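Long-range contacts in beta-agarase B (Zobellia galactanivorans, PDB 4ATF), which hydrolyses internal beta-1,4-galactosidic linkages in agarose, retaining the anomeric configuration and releasing mainly the tetramer: residues G67-K72 / D94-C100; E138-L142 / F201-W205. The protein carries 1 engineered substitution. All coordinates share one frame; numbering follows the deposited sequence. Where two conformers were deposited one is given.

Contact 1. Residues G67-K72 / D94-C100; sequences GLTEWK and DKINMGC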
# COMPACT_ATOMS: atom_id res chain seq x y z
N GLY A 67 12.55 6.60 -6.58
CA GLY A 67 13.03 5.96 -7.84
C GLY A 67 12.78 6.85 -9.01
O GLY A 67 13.06 8.07 -8.95
N LEU A 68 12.25 6.25 -10.09
CA LEU A 68 11.85 7.02 -11.29
C LEU A 68 10.43 7.59 -11.16
O LEU A 68 9.91 8.19 -12.10
CB LEU A 68 11.88 6.11 -12.51
CG LEU A 68 13.25 5.59 -12.93
CD1 LEU A 68 13.13 4.53 -14.08
CD2 LEU A 68 14.11 6.78 -13.30
N THR A 69 9.78 7.40 -10.01
CA THR A 69 8.36 7.88 -9.84
C THR A 69 8.23 9.42 -9.93
O THR A 69 9.04 10.16 -9.30
CB THR A 69 7.74 7.47 -8.51
OG1 THR A 69 7.94 6.06 -8.30
CG2 THR A 69 6.26 7.78 -8.52
N GLU A 70 7.26 9.92 -10.72
CA GLU A 70 6.92 11.36 -10.58
C GLU A 70 5.40 11.42 -10.51
O GLU A 70 4.73 11.32 -11.56
CB GLU A 70 7.52 12.17 -11.74
CG GLU A 70 7.03 13.66 -11.64
CD GLU A 70 7.62 14.55 -12.75
OE1 GLU A 70 8.79 14.98 -12.59
OE2 GLU A 70 6.91 14.81 -13.77
N TRP A 71 4.85 11.46 -9.30
CA TRP A 71 3.40 11.42 -9.18
C TRP A 71 2.75 12.63 -9.83
O TRP A 71 3.29 13.74 -9.78
CB TRP A 71 2.95 11.35 -7.72
CG TRP A 71 3.25 9.97 -7.10
CD1 TRP A 71 2.99 8.71 -7.64
CD2 TRP A 71 3.80 9.74 -5.82
NE1 TRP A 71 3.36 7.71 -6.76
CE2 TRP A 71 3.89 8.32 -5.63
CE3 TRP A 71 4.25 10.59 -4.78
CZ2 TRP A 71 4.40 7.74 -4.43
CZ3 TRP A 71 4.76 9.99 -3.59
CH2 TRP A 71 4.84 8.59 -3.44
N LYS A 72 1.54 12.43 -10.36
CA LYS A 72 0.73 13.49 -11.01
C LYS A 72 -0.73 13.37 -10.61
O LYS A 72 -1.28 12.23 -10.52
CB LYS A 72 0.86 13.35 -12.55
CG LYS A 72 2.24 13.78 -13.10
CD LYS A 72 2.43 15.36 -12.99
CE LYS A 72 3.76 15.72 -13.61
NZ LYS A 72 4.08 17.18 -13.54
N ASP A 94 13.69 9.95 -18.06
CA ASP A 94 13.49 8.55 -17.70
C ASP A 94 12.35 8.37 -16.70
O ASP A 94 11.87 7.25 -16.51
CB ASP A 94 14.79 7.89 -17.17
CG ASP A 94 15.90 7.80 -18.21
OD1 ASP A 94 15.63 7.43 -19.37
OD2 ASP A 94 17.06 8.06 -17.85
N LYS A 95 11.94 9.46 -16.03
CA LYS A 95 10.85 9.40 -15.04
C LYS A 95 9.52 8.87 -15.64
O LYS A 95 9.27 8.95 -16.87
CB LYS A 95 10.67 10.77 -14.34
CG LYS A 95 11.86 11.06 -13.37
CD LYS A 95 11.91 12.44 -12.76
CE LYS A 95 13.04 12.50 -11.70
NZ LYS A 95 13.03 11.26 -10.86
N ILE A 96 8.71 8.27 -14.76
CA ILE A 96 7.42 7.76 -15.13
C ILE A 96 6.36 8.49 -14.29
O ILE A 96 6.39 8.42 -13.05
CB ILE A 96 7.32 6.25 -14.88
CG1 ILE A 96 8.48 5.54 -15.60
CG2 ILE A 96 5.94 5.71 -15.39
CD1 ILE A 96 8.71 4.05 -15.12
N ASN A 97 5.46 9.20 -14.94
CA ASN A 97 4.31 9.81 -14.27
C ASN A 97 3.23 8.77 -13.91
O ASN A 97 2.84 7.93 -14.76
CB ASN A 97 3.68 10.87 -15.19
CG ASN A 97 4.60 12.06 -15.49
OD1 ASN A 97 4.73 12.48 -16.65
ND2 ASN A 97 5.20 12.65 -14.44
N MET A 98 2.70 8.80 -12.69
CA MET A 98 1.73 7.73 -12.28
C MET A 98 0.95 8.37 -11.13
O MET A 98 1.24 9.53 -10.69
CB MET A 98 2.45 6.40 -11.90
CG MET A 98 3.34 6.48 -10.70
SD MET A 98 4.47 5.02 -10.56
CE MET A 98 5.54 5.13 -11.99
N GLY A 99 -0.07 7.67 -10.68
CA GLY A 99 -1.02 8.22 -9.71
C GLY A 99 -0.69 7.99 -8.24
O GLY A 99 0.02 7.02 -7.88
N CYS A 100 -1.26 8.83 -7.38
CA CYS A 100 -1.21 8.66 -5.89
C CYS A 100 -2.39 9.45 -5.32
O CYS A 100 -2.60 10.61 -5.73
CB CYS A 100 0.11 9.26 -5.36
SG CYS A 100 0.37 8.97 -3.59
O HOH W 1 -2.99 11.01 -8.60
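A short parallel beta pairing, rare among the mostly antiparallel strands of this GH16 jelly roll, joins strand 69-71 to strand 96-98, with T69 opposite I96, E70 opposite N97 and W71 opposite M98. Its N-H groups bond in turn: I96 N to L68 O at 2.9 Å, E70 N to I96 O and K72 N to M98 O, while M98 N reaches E70 O only weakly, at 3.4 Å. N97 reinforces that weak point. Its ND2 donates almost straight to E70 O (3.2 Å, 175° at the hydrogen) and also to E70 OE2 at 2.8 Å, on the anti side but well out of the carboxylate plane, the two flat groups being turned 33° apart. Both acceptors lie close to the plane of the amide, which fixes its rotation. E70 CG stands anti to the backbone N (chi1 175°), and the extended chain runs beside N97 in the same direction; E70 OE1 is salt-bridged to K90. In the concanavalin-like sandwich this pairing borders the sugar-binding cleft, and on the face bearing T69, W71 and M98 the indole is held from both sides. C100 CB sits over the five-membered ring, 3.6 Å from its centroid, and C100 SG over the six-membered ring at 4.1 Å. T69 CG2 covers the opposite face, offset toward the rim, and M98 CG approaches W71 CD1 at 3.8 Å. W71 NE1 donates to T261 O, and the ring meets that of Y59, a substrate-binding residue.

Contact 2. Residues E138-L142 / F201-W205; sequences EIDIL and FGVYW
L142 and F201 meet methyl to ring: CD1 of the leucine stands 3.7 Å from the F201 centroid and only 3° off the ring normal, a CH-pi contact over the centre of the face. CD2 of the same leucine touches F201 CD2 at 3.9 Å, so both branches engage the phenyl. With L142 CG anti to the backbone N (chi1 171°), the fork extends over that ring. At the other end I139 repeats the theme: its CD1 lies over the W205 indole, 3.6 Å from the centroid of the five-membered ring, the two side chains crossing at about a right angle. Between them V203, in the conformer given, meets both isoleucines, its CG1 against I141 CG1 at 3.7 Å and its CG2 against I139 CG2 at 4.1 Å. Cutting F201 back to an alanine is likely to leave the L142 methyls without their aromatic surface and to open a gap in the core. The segments run 170° apart in direction; one water lies near both I141 O (3.1 Å) and G202 O and can donate to either. This is face-to-face packing inside the GH16 beta-sandwich, where a classic beta bulge, I141 and L142 both facing V128, coincides with the corner the chain turns at I141 in the strand that carries E138, the likely nucleophile. E138 and D140 touch a bound galactose, whereas I139 faces the core. With no direct hydrogen bond between the segments, what joins them directly is apolar packing and CH-pi contact, which depend on shape more than on direction.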
# COMPACT_ATOMS: atom_id res chain seq x y z
N GLU A 138 4.25 3.43 9.43
CA GLU A 138 3.68 2.99 8.15
C GLU A 138 3.19 1.55 8.28
O GLU A 138 3.85 0.74 8.96
CB GLU A 138 4.76 3.05 7.03
CG GLU A 138 4.19 2.72 5.60
CD GLU A 138 4.18 1.17 5.26
OE1 GLU A 138 4.85 0.38 5.97
OE2 GLU A 138 3.51 0.71 4.26
N ILE A 139 2.06 1.21 7.64
CA ILE A 139 1.53 -0.16 7.62
C ILE A 139 1.16 -0.45 6.16
O ILE A 139 0.40 0.34 5.56
CB ILE A 139 0.27 -0.34 8.51
CG1 ILE A 139 0.64 -0.16 10.01
CG2 ILE A 139 -0.34 -1.80 8.25
CD1 ILE A 139 -0.60 0.19 10.91
N ASP A 140 1.76 -1.48 5.55
CA ASP A 140 1.33 -1.90 4.20
C ASP A 140 0.03 -2.70 4.21
O ASP A 140 -0.17 -3.52 5.11
CB ASP A 140 2.29 -2.89 3.63
CG ASP A 140 3.64 -2.36 3.45
OD1 ASP A 140 3.91 -1.13 3.45
OD2 ASP A 140 4.46 -3.29 3.35
N ILE A 141 -0.90 -2.49 3.31
CA ILE A 141 -2.01 -3.43 3.28
C ILE A 141 -1.78 -4.30 2.03
O ILE A 141 -1.85 -5.59 2.06
CB ILE A 141 -3.36 -2.67 3.28
CG1 ILE A 141 -3.51 -1.89 4.61
CG2 ILE A 141 -4.57 -3.62 3.05
CD1 ILE A 141 -4.56 -0.79 4.53
N LEU A 142 -1.37 -3.64 0.96
CA LEU A 142 -1.04 -4.38 -0.30
C LEU A 142 0.27 -3.75 -0.82
O LEU A 142 0.37 -2.51 -0.94
CB LEU A 142 -2.11 -4.16 -1.37
CG LEU A 142 -1.83 -4.68 -2.81
CD1 LEU A 142 -1.54 -6.20 -2.85
CD2 LEU A 142 -3.07 -4.34 -3.78
N PHE A 201 -7.49 -7.63 0.13
CA PHE A 201 -6.34 -7.52 0.99
C PHE A 201 -6.71 -6.63 2.20
O PHE A 201 -7.07 -5.46 2.00
CB PHE A 201 -5.19 -6.85 0.19
CG PHE A 201 -4.85 -7.56 -1.08
CD1 PHE A 201 -4.03 -8.68 -1.06
CD2 PHE A 201 -5.39 -7.13 -2.29
CE1 PHE A 201 -3.69 -9.38 -2.26
CE2 PHE A 201 -5.10 -7.77 -3.52
CZ PHE A 201 -4.20 -8.91 -3.53
N GLY A 202 -6.58 -7.15 3.42
CA GLY A 202 -7.01 -6.40 4.58
C GLY A 202 -5.97 -6.48 5.69
O GLY A 202 -5.07 -7.38 5.70
N VAL A 203 -6.10 -5.57 6.65
CA VAL A 203 -5.27 -5.58 7.84
C VAL A 203 -6.13 -5.19 9.02
O VAL A 203 -6.92 -4.24 8.95
CB VAL A 203 -4.11 -4.57 7.74
CG1 VAL A 203 -4.62 -3.13 7.91
CG2 VAL A 203 -3.04 -4.88 8.81
N TYR A 204 -6.02 -5.96 10.11
CA TYR A 204 -6.59 -5.52 11.41
C TYR A 204 -5.42 -4.91 12.17
O TYR A 204 -4.50 -5.65 12.62
CB TYR A 204 -7.15 -6.71 12.22
CG TYR A 204 -7.80 -6.31 13.56
CD1 TYR A 204 -8.22 -4.96 13.81
CD2 TYR A 204 -8.02 -7.29 14.58
CE1 TYR A 204 -8.85 -4.62 15.04
CE2 TYR A 204 -8.67 -6.94 15.79
CZ TYR A 204 -9.05 -5.62 15.99
OH TYR A 204 -9.64 -5.32 17.17
N TRP A 205 -5.46 -3.58 12.34
CA TRP A 205 -4.46 -2.89 13.14
C TRP A 205 -5.16 -2.78 14.50
O TRP A 205 -6.03 -1.90 14.70
CB TRP A 205 -4.23 -1.52 12.52
CG TRP A 205 -3.37 -0.54 13.31
CD1 TRP A 205 -2.47 -0.80 14.36
CD2 TRP A 205 -3.31 0.85 13.03
NE1 TRP A 205 -1.88 0.43 14.80
CE2 TRP A 205 -2.38 1.44 13.98
CE3 TRP A 205 -3.97 1.68 12.08
CZ2 TRP A 205 -2.10 2.82 14.00
CZ3 TRP A 205 -3.68 3.11 12.08
CH2 TRP A 205 -2.76 3.65 13.07
O HOH W 2 -3.08 -8.02 3.62

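How the contacts relate
Following the chain from the N terminus, contact 1 comes first: residues 67-72 pair with 94-100 across 21 intervening residues that include strands 76-79 and 82-89, a local loop. The chain then passes through strands 111-118 and 125-132 before contact 2 opens at 138-142, and after 58 intervening residues it closes at 201-205. The two loops are therefore in series and neither nest nor cross. The centres of contact 1 and contact 2 are about 23 Å apart, and the nearest atoms of contact 1 and contact 2 about 11 Å, without touching. Strand 255-262 bridges them, pairing with both 96-103 and 125-132, the latter the neighbour of 137-145. Contact 1 thus ties strands edge to edge beside the cleft, and contact 2 packs layers together beneath it.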